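Local coordinates for protein D-glyceraldehyde dehydrogenase (NADP(+)) (Thermoplasma acidophilum, PDB 5IZD) that oxidises D-glyceraldehyde to glycerate with NADP as the hydride acceptor, in the non-phosphorylated Entner-Doudoroff pathway, at residues Val213-Thr224 and Lys236-Glu247. Residues are numbered along the deposited sequence; the frame is centred on the assembly and turned at random.
Sequences VEHKKVNLITMT and KASANMAKLILE. With NAP (NADP nicotinamide-adenine-dinucleotide phosphate), chain I.
Strands 220-224 and 243-247 are the two parallel strands of a beta-alpha-beta unit in the coenzyme-binding domain of this aldehyde dehydrogenase, joined through helix 227-236. Five backbone hydrogen bonds join the strands, from Lys-243 N to Asn-219 O at one end to Glu-247 N to Met-223 O at the other, among them Ile-221 N to Lys-243 O at 2.8 Å and Met-223 N to Ile-245 O at 2.7 Å. On the face turned to the connecting helix, branched aliphatic residues fill the space: Leu-244 CD2 lies alongside Ile-221 CB at 3.8 Å, while Ile-221 CD1 reaches on to the methyls of Ala-237 and Ala-242, small enough to admit it. Leu-246 CD2 meets Met-223 CB at 3.8 Å, and the flexible thioether, bent at chi2 (-90°), carries Met-223 CE towards NADP.

Before the strands, Asn-240, in the loop leading into strand 243-247, bonds across to the last part of helix 205-214 and the turn after it. With CG between its backbone N and carbonyl carbon (chi1 52°), the amide is swung toward residues 213-218, and ND2 donates to Val-213 O at 2.9 Å and, almost straight, to His-215 O at 3.1 Å. The latter oxygen also takes Val-218 N of a type I turn, the two donors arriving from opposite faces of its plane. Asn-240 OD1 accepts from Ala-242 N, closing an Asx turn. An aspartate here would probably leave the carbonyls of Val-213 and His-215 without their shared donor and set a negative charge against them.

At the carboxyl ends of the strands, a water links Thr-224 OG1 to Glu-247 OE2; Thr-224 OG1 is also hydrogen-bonded to Lys-158 NZ, and Glu-247, the predicted proton acceptor, receives Gly-249 N at OE1. Helix 227-236 covers Ile-221, Met-223 and Leu-244, strand 130-145 pairs with the other edge of strand 220-224, and Met-234 of a second subunit packs on Leu-244.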
ATOM      1  N   VAL A 213      -9.955 -23.117  22.383  1.00 38.80           N
ATOM      2  CA  VAL A 213     -10.163 -21.719  22.023  1.00 38.57           C
ATOM      3  C   VAL A 213      -9.988 -20.751  23.183  1.00 39.11           C
ATOM      4  O   VAL A 213      -9.475 -19.674  22.965  1.00 39.24           O
ATOM      5  CB  VAL A 213     -11.485 -21.437  21.312  1.00 38.48           C
ATOM      6  CG1 VAL A 213     -11.646 -22.338  20.081  1.00 38.71           C
ATOM      7  CG2 VAL A 213     -12.661 -21.591  22.226  1.00 39.74           C
ATOM      8  N   GLU A 214     -10.423 -21.098  24.388  1.00 39.97           N
ATOM      9  CA  GLU A 214     -10.256 -20.150  25.518  1.00 40.81           C
ATOM     10  C   GLU A 214      -8.889 -20.140  26.272  1.00 40.39           C
ATOM     11  O   GLU A 214      -8.706 -19.344  27.164  1.00 40.16           O
ATOM     12  CB  GLU A 214     -11.404 -20.311  26.484  1.00 42.24           C
ATOM     13  CG  GLU A 214     -11.405 -21.623  27.204  1.00 44.29           C
ATOM     14  CD  GLU A 214     -12.702 -21.883  27.948  1.00 46.49           C
ATOM     15  OE1 GLU A 214     -12.696 -22.864  28.730  1.00 49.21           O
ATOM     16  OE2 GLU A 214     -13.693 -21.114  27.816  1.00 47.51           O
ATOM     17  N   HIS A 215      -7.951 -20.999  25.878  1.00 39.87           N
ATOM     18  CA  HIS A 215      -6.664 -21.220  26.541  1.00 40.09           C
ATOM     19  C   HIS A 215      -5.844 -19.911  26.650  1.00 39.18           C
ATOM     20  O   HIS A 215      -5.714 -19.207  25.659  1.00 38.67           O
ATOM     21  CB  HIS A 215      -5.874 -22.262  25.725  1.00 40.12           C
ATOM     22  CG  HIS A 215      -4.732 -22.884  26.456  1.00 41.09           C
ATOM     23  ND1 HIS A 215      -3.538 -22.234  26.641  1.00 41.18           N
ATOM     24  CD2 HIS A 215      -4.573 -24.114  27.001  1.00 42.23           C
ATOM     25  CE1 HIS A 215      -2.700 -23.013  27.301  1.00 41.92           C
ATOM     26  NE2 HIS A 215      -3.297 -24.168  27.516  1.00 42.49           N
ATOM     27  N   LYS A 216      -5.276 -19.640  27.822  1.00 39.45           N
ATOM     28  CA  LYS A 216      -4.611 -18.359  28.134  1.00 40.24           C
ATOM     29  C   LYS A 216      -3.501 -17.979  27.138  1.00 39.27           C
ATOM     30  O   LYS A 216      -3.231 -16.775  26.935  1.00 39.96           O
ATOM     31  CB  LYS A 216      -4.053 -18.335  29.593  1.00 41.68           C
ATOM     32  CG  LYS A 216      -5.090 -18.483  30.727  1.00 42.72           C
ATOM     33  N   LYS A 217      -2.869 -18.981  26.524  1.00 38.19           N
ATOM     34  CA  LYS A 217      -1.726 -18.792  25.608  1.00 37.28           C
ATOM     35  C   LYS A 217      -2.047 -18.659  24.097  1.00 35.86           C
ATOM     36  O   LYS A 217      -1.149 -18.444  23.295  1.00 34.78           O
ATOM     37  CB  LYS A 217      -0.723 -19.955  25.793  1.00 38.07           C
ATOM     38  CG  LYS A 217      -0.247 -20.164  27.244  1.00 39.06           C
ATOM     39  CD  LYS A 217       0.740 -21.311  27.340  1.00 39.92           C
ATOM     40  CE  LYS A 217       1.400 -21.354  28.711  1.00 40.74           C
ATOM     41  NZ  LYS A 217       2.567 -22.251  28.552  1.00 41.92           N
ATOM     42  N   VAL A 218      -3.305 -18.834  23.712  1.00 35.01           N
ATOM     43  CA  VAL A 218      -3.701 -18.749  22.312  1.00 34.01           C
ATOM     44  C   VAL A 218      -3.785 -17.294  21.903  1.00 33.21           C
ATOM     45  O   VAL A 218      -4.383 -16.489  22.603  1.00 33.23           O
ATOM     46  CB  VAL A 218      -5.027 -19.524  22.086  1.00 33.91           C
ATOM     47  CG1 VAL A 218      -5.629 -19.257  20.729  1.00 33.22           C
ATOM     48  CG2 VAL A 218      -4.746 -20.990  22.186  1.00 34.12           C
ATOM     49  N   ASN A 219      -3.200 -16.939  20.761  1.00 32.58           N
ATOM     50  CA  ASN A 219      -3.223 -15.526  20.341  1.00 31.79           C
ATOM     51  C   ASN A 219      -4.157 -15.202  19.171  1.00 30.75           C
ATOM     52  O   ASN A 219      -4.592 -14.029  19.000  1.00 30.16           O
ATOM     53  CB  ASN A 219      -1.800 -15.097  19.989  1.00 32.30           C
ATOM     54  CG  ASN A 219      -0.824 -15.260  21.157  1.00 33.16           C
ATOM     55  OD1 ASN A 219       0.167 -15.989  21.051  1.00 34.31           O
ATOM     56  ND2 ASN A 219      -1.110 -14.605  22.278  1.00 33.39           N
ATOM     57  N   LEU A 220      -4.439 -16.227  18.354  1.00 29.98           N
ATOM     58  CA  LEU A 220      -5.220 -16.060  17.130  1.00 29.02           C
ATOM     59  C   LEU A 220      -5.940 -17.398  16.823  1.00 28.83           C
ATOM     60  O   LEU A 220      -5.400 -18.511  17.056  1.00 29.28           O
ATOM     61  CB  LEU A 220      -4.337 -15.600  15.973  1.00 28.82           C
ATOM     62  CG  LEU A 220      -4.998 -15.279  14.616  1.00 28.47           C
ATOM     63  CD1 LEU A 220      -4.108 -14.378  13.802  1.00 28.22           C
ATOM     64  CD2 LEU A 220      -5.196 -16.610  13.832  1.00 28.63           C
ATOM     65  N   ILE A 221      -7.202 -17.267  16.457  1.00 28.22           N
ATOM     66  CA  ILE A 221      -8.048 -18.379  16.022  1.00 28.12           C
ATOM     67  C   ILE A 221      -8.500 -18.119  14.590  1.00 27.45           C
ATOM     68  O   ILE A 221      -9.132 -17.075  14.282  1.00 26.95           O
ATOM     69  CB  ILE A 221      -9.245 -18.588  16.962  1.00 28.63           C
ATOM     70  CG1 ILE A 221      -8.725 -19.018  18.350  1.00 29.37           C
ATOM     71  CG2 ILE A 221     -10.125 -19.754  16.481  1.00 28.80           C
ATOM     72  CD1 ILE A 221      -9.657 -18.726  19.487  1.00 29.79           C
ATOM     73  N   THR A 222      -8.151 -19.052  13.719  1.00 27.10           N
ATOM     74  CA  THR A 222      -8.581 -19.076  12.351  1.00 26.76           C
ATOM     75  C   THR A 222      -9.498 -20.293  12.130  1.00 26.97           C
ATOM     76  O   THR A 222      -9.096 -21.432  12.414  1.00 27.24           O
ATOM     77  CB  THR A 222      -7.403 -19.009  11.361  1.00 26.61           C
ATOM     78  OG1 THR A 222      -7.928 -18.929  10.031  1.00 26.41           O
ATOM     79  CG2 THR A 222      -6.434 -20.172  11.446  1.00 27.06           C
ATOM     80  N   MET A 223     -10.736 -20.052  11.704  1.00 26.83           N
ATOM     81  CA  MET A 223     -11.787 -21.097  11.740  1.00 27.31           C
ATOM     82  C   MET A 223     -12.736 -20.925  10.584  1.00 27.20           C
ATOM     83  O   MET A 223     -13.047 -19.782  10.183  1.00 26.66           O
ATOM     84  CB  MET A 223     -12.578 -21.071  13.058  1.00 27.70           C
ATOM     85  CG  MET A 223     -13.804 -21.949  13.095  1.00 28.25           C
ATOM     86  SD  MET A 223     -15.331 -21.169  12.547  1.00 28.80           S
ATOM     87  CE  MET A 223     -16.608 -22.363  12.970  1.00 29.07           C
ATOM     88  N   THR A 224     -13.212 -22.050  10.064  1.00 27.27           N
ATOM     89  CA  THR A 224     -14.244 -22.031   9.050  1.00 27.44           C
ATOM     90  C   THR A 224     -15.240 -23.120   9.436  1.00 27.80           C
ATOM     91  O   THR A 224     -14.817 -24.160   9.897  1.00 28.07           O
ATOM     92  CB  THR A 224     -13.647 -22.211   7.643  1.00 27.58           C
ATOM     93  OG1 THR A 224     -12.798 -21.102   7.319  1.00 27.67           O
ATOM     94  CG2 THR A 224     -14.722 -22.350   6.562  1.00 27.83           C
ATOM     95  N   LYS A 236     -16.266 -17.644  23.710  1.00 35.54           N
ATOM     96  CA  LYS A 236     -15.172 -18.234  24.490  1.00 35.73           C
ATOM     97  C   LYS A 236     -13.864 -17.457  24.397  1.00 34.91           C
ATOM     98  O   LYS A 236     -13.183 -17.296  25.419  1.00 35.44           O
ATOM     99  CB  LYS A 236     -14.917 -19.695  24.119  1.00 36.39           C
ATOM    100  CG  LYS A 236     -16.084 -20.617  24.326  1.00 37.51           C
ATOM    101  CD  LYS A 236     -16.651 -20.507  25.721  1.00 38.88           C
ATOM    102  CE  LYS A 236     -17.621 -21.646  25.976  1.00 40.19           C
ATOM    103  NZ  LYS A 236     -18.360 -21.350  27.232  1.00 41.34           N
ATOM    104  N   ALA A 237     -13.510 -16.988  23.202  1.00 33.59           N
ATOM    105  CA  ALA A 237     -12.311 -16.193  23.008  1.00 33.35           C
ATOM    106  C   ALA A 237     -12.372 -14.800  23.650  1.00 33.24           C
ATOM    107  O   ALA A 237     -11.373 -14.047  23.602  1.00 33.17           O
ATOM    108  CB  ALA A 237     -11.992 -16.039  21.533  1.00 33.05           C
ATOM    109  N   SER A 238     -13.514 -14.426  24.220  1.00 33.25           N
ATOM    110  CA  SER A 238     -13.547 -13.253  25.084  1.00 33.44           C
ATOM    111  C   SER A 238     -12.561 -13.417  26.260  1.00 33.98           C
ATOM    112  O   SER A 238     -12.041 -12.446  26.740  1.00 33.65           O
ATOM    113  CB  SER A 238     -14.972 -12.929  25.531  1.00 33.63           C
ATOM    114  OG  SER A 238     -15.416 -13.724  26.620  1.00 34.34           O
ATOM    115  N   ALA A 239     -12.272 -14.658  26.683  1.00 34.41           N
ATOM    116  CA  ALA A 239     -11.284 -14.908  27.743  1.00 35.12           C
ATOM    117  C   ALA A 239      -9.836 -14.492  27.437  1.00 34.79           C
ATOM    118  O   ALA A 239      -9.111 -14.187  28.327  1.00 36.06           O
ATOM    119  CB  ALA A 239     -11.302 -16.359  28.155  1.00 35.66           C
ATOM    120  N   ASN A 240      -9.393 -14.551  26.200  1.00 34.01           N
ATOM    121  CA  ASN A 240      -8.003 -14.253  25.879  1.00 33.37           C
ATOM    122  C   ASN A 240      -7.869 -13.132  24.861  1.00 32.31           C
ATOM    123  O   ASN A 240      -6.765 -12.806  24.489  1.00 32.34           O
ATOM    124  CB  ASN A 240      -7.286 -15.527  25.375  1.00 33.45           C
ATOM    125  CG  ASN A 240      -8.041 -16.223  24.237  1.00 33.36           C
ATOM    126  OD1 ASN A 240      -8.862 -15.603  23.555  1.00 32.47           O
ATOM    127  ND2 ASN A 240      -7.779 -17.533  24.043  1.00 33.50           N
ATOM    128  N   MET A 241      -8.981 -12.578  24.400  1.00 31.75           N
ATOM    129  CA  MET A 241      -8.980 -11.580  23.338  1.00 31.25           C
ATOM    130  C   MET A 241      -8.217 -12.029  22.100  1.00 30.70           C
ATOM    131  O   MET A 241      -7.634 -11.206  21.399  1.00 29.91           O
ATOM    132  CB  MET A 241      -8.447 -10.213  23.856  1.00 31.32           C
ATOM    133  CG  MET A 241      -9.456  -9.506  24.713  1.00 31.49           C
ATOM    134  SD  MET A 241     -10.740  -8.762  23.679  1.00 31.18           S
ATOM    135  CE  MET A 241     -12.074  -8.831  24.866  1.00 31.44           C
ATOM    136  N   ALA A 242      -8.281 -13.319  21.786  1.00 30.54           N
ATOM    137  CA  ALA A 242      -7.663 -13.776  20.566  1.00 30.45           C
ATOM    138  C   ALA A 242      -8.206 -12.989  19.361  1.00 30.27           C
ATOM    139  O   ALA A 242      -9.375 -12.604  19.338  1.00 30.48           O
ATOM    140  CB  ALA A 242      -7.837 -15.278  20.374  1.00 30.62           C
ATOM    141  N   LYS A 243      -7.322 -12.697  18.410  1.00 30.12           N
ATOM    142  CA  LYS A 243      -7.684 -12.273  17.105  1.00 30.27           C
ATOM    143  C   LYS A 243      -8.458 -13.400  16.413  1.00 29.88           C
ATOM    144  O   LYS A 243      -8.036 -14.599  16.436  1.00 29.56           O
ATOM    145  CB  LYS A 243      -6.411 -11.887  16.340  1.00 31.17           C
ATOM    146  CG  LYS A 243      -6.483 -11.761  14.814  1.00 31.89           C
ATOM    147  CD  LYS A 243      -7.499 -10.810  14.362  1.00 32.52           C
ATOM    148  CE  LYS A 243      -7.542 -10.773  12.837  1.00 33.11           C
ATOM    149  NZ  LYS A 243      -6.374 -10.109  12.252  1.00 33.26           N
ATOM    150  N   LEU A 244      -9.621 -13.040  15.859  1.00 29.11           N
ATOM    151  CA  LEU A 244     -10.510 -14.009  15.197  1.00 28.79           C
ATOM    152  C   LEU A 244     -10.521 -13.854  13.674  1.00 28.15           C
ATOM    153  O   LEU A 244     -10.636 -12.704  13.121  1.00 27.48           O
ATOM    154  CB  LEU A 244     -11.906 -13.861  15.754  1.00 29.27           C
ATOM    155  CG  LEU A 244     -12.026 -14.196  17.254  1.00 30.03           C
ATOM    156  CD1 LEU A 244     -13.487 -14.262  17.672  1.00 30.79           C
ATOM    157  CD2 LEU A 244     -11.353 -15.483  17.681  1.00 30.32           C
ATOM    158  N   ILE A 245     -10.336 -14.983  12.978  1.00 27.55           N
ATOM    159  CA  ILE A 245     -10.570 -15.067  11.534  1.00 27.23           C
ATOM    160  C   ILE A 245     -11.571 -16.194  11.400  1.00 27.41           C
ATOM    161  O   ILE A 245     -11.203 -17.370  11.692  1.00 27.33           O
ATOM    162  CB  ILE A 245      -9.319 -15.398  10.721  1.00 27.32           C
ATOM    163  CG1 ILE A 245      -8.164 -14.389  10.942  1.00 27.29           C
ATOM    164  CG2 ILE A 245      -9.691 -15.514   9.232  1.00 27.29           C
ATOM    165  CD1 ILE A 245      -6.806 -14.872  10.405  1.00 27.50           C
ATOM    166  N   LEU A 246     -12.824 -15.846  11.114  1.00 27.29           N
ATOM    167  CA  LEU A 246     -13.956 -16.780  11.119  1.00 27.84           C
ATOM    168  C   LEU A 246     -14.700 -16.609   9.818  1.00 28.23           C
ATOM    169  O   LEU A 246     -15.106 -15.462   9.462  1.00 27.55           O
ATOM    170  CB  LEU A 246     -14.977 -16.485  12.219  1.00 28.01           C
ATOM    171  CG  LEU A 246     -14.475 -16.377  13.651  1.00 28.29           C
ATOM    172  CD1 LEU A 246     -15.619 -15.979  14.583  1.00 28.68           C
ATOM    173  CD2 LEU A 246     -13.815 -17.663  14.072  1.00 28.42           C
ATOM    174  N   GLU A 247     -14.957 -17.731   9.167  1.00 28.80           N
ATOM    175  CA  GLU A 247     -15.783 -17.775   7.988  1.00 29.67           C
ATOM    176  C   GLU A 247     -16.895 -18.809   8.151  1.00 29.52           C
ATOM    177  O   GLU A 247     -16.591 -19.990   8.335  1.00 29.48           O
ATOM    178  CB  GLU A 247     -14.906 -18.066   6.780  1.00 30.89           C
ATOM    179  CG  GLU A 247     -15.658 -17.796   5.458  1.00 32.32           C
ATOM    180  CD  GLU A 247     -16.146 -19.036   4.736  1.00 33.24           C
ATOM    181  OE1 GLU A 247     -17.329 -19.408   4.904  1.00 34.56           O
ATOM    182  OE2 GLU A 247     -15.326 -19.644   3.981  1.00 34.34           O
TER
HETATM  183  PA  NAP I 601     -18.643 -26.915  12.620  1.00 42.11           P
HETATM  184  O1A NAP I 601     -19.301 -27.526  13.818  1.00 46.04           O
HETATM  185  O2A NAP I 601     -18.702 -25.410  12.463  1.00 46.71           O
HETATM  186  O5B NAP I 601     -17.088 -27.419  12.585  1.00 38.53           O
HETATM  187  C5B NAP I 601     -15.968 -26.614  12.154  1.00 34.31           C
HETATM  188  C4B NAP I 601     -14.734 -26.893  13.032  1.00 32.31           C
HETATM  189  O4B NAP I 601     -14.949 -26.376  14.359  1.00 31.06           O
HETATM  190  C3B NAP I 601     -14.465 -28.399  13.228  1.00 32.09           C
HETATM  191  O3B NAP I 601     -13.035 -28.617  13.356  1.00 31.70           O
HETATM  192  C2B NAP I 601     -15.164 -28.696  14.526  1.00 32.28           C
HETATM  193  O2B NAP I 601     -14.748 -29.912  15.142  1.00 34.08           O
HETATM  194  C1B NAP I 601     -14.823 -27.465  15.322  1.00 30.88           C
HETATM  195  N9A NAP I 601     -15.669 -27.212  16.498  1.00 27.38           N
HETATM  196  C8A NAP I 601     -16.921 -27.677  16.764  1.00 26.94           C
HETATM  197  N7A NAP I 601     -17.368 -27.258  17.928  1.00 28.49           N
HETATM  198  C5A NAP I 601     -16.339 -26.445  18.416  1.00 28.35           C
HETATM  199  C6A NAP I 601     -16.203 -25.702  19.590  1.00 29.52           C
HETATM  200  N6A NAP I 601     -17.156 -25.635  20.527  1.00 31.70           N
HETATM  201  N1A NAP I 601     -15.061 -25.008  19.778  1.00 30.61           N
HETATM  202  C2A NAP I 601     -14.088 -25.087  18.852  1.00 28.96           C
HETATM  203  N3A NAP I 601     -14.131 -25.786  17.710  1.00 29.17           N
HETATM  204  C4A NAP I 601     -15.306 -26.436  17.555  1.00 27.12           C
HETATM  205  O3  NAP I 601     -19.281 -27.595  11.335  1.00 52.78           O
HETATM  206  PN  NAP I 601     -20.416 -28.729  11.203  1.00 70.41           P
HETATM  207  O1N NAP I 601     -19.918 -30.036  11.794  1.00 63.76           O
HETATM  208  O2N NAP I 601     -20.826 -28.862   9.757  1.00 67.93           O
HETATM  209  O5D NAP I 601     -21.600 -28.195  12.047  1.00 68.93           O
HETATM  210  P2B NAP I 601     -15.769 -31.218  15.090  1.00 28.93           P
HETATM  211  O1X NAP I 601     -15.076 -32.321  15.905  1.00 34.61           O
HETATM  212  O2X NAP I 601     -15.902 -31.638  13.704  1.00 27.51           O
HETATM  213  O3X NAP I 601     -17.074 -30.864  15.719  1.00 28.38           O
HETATM  214  O   HOH W   1     -14.294 -18.156  27.756  1.00 46.81           O
HETATM  215  O   HOH W   2     -12.479 -20.292   4.577  1.00 38.95           O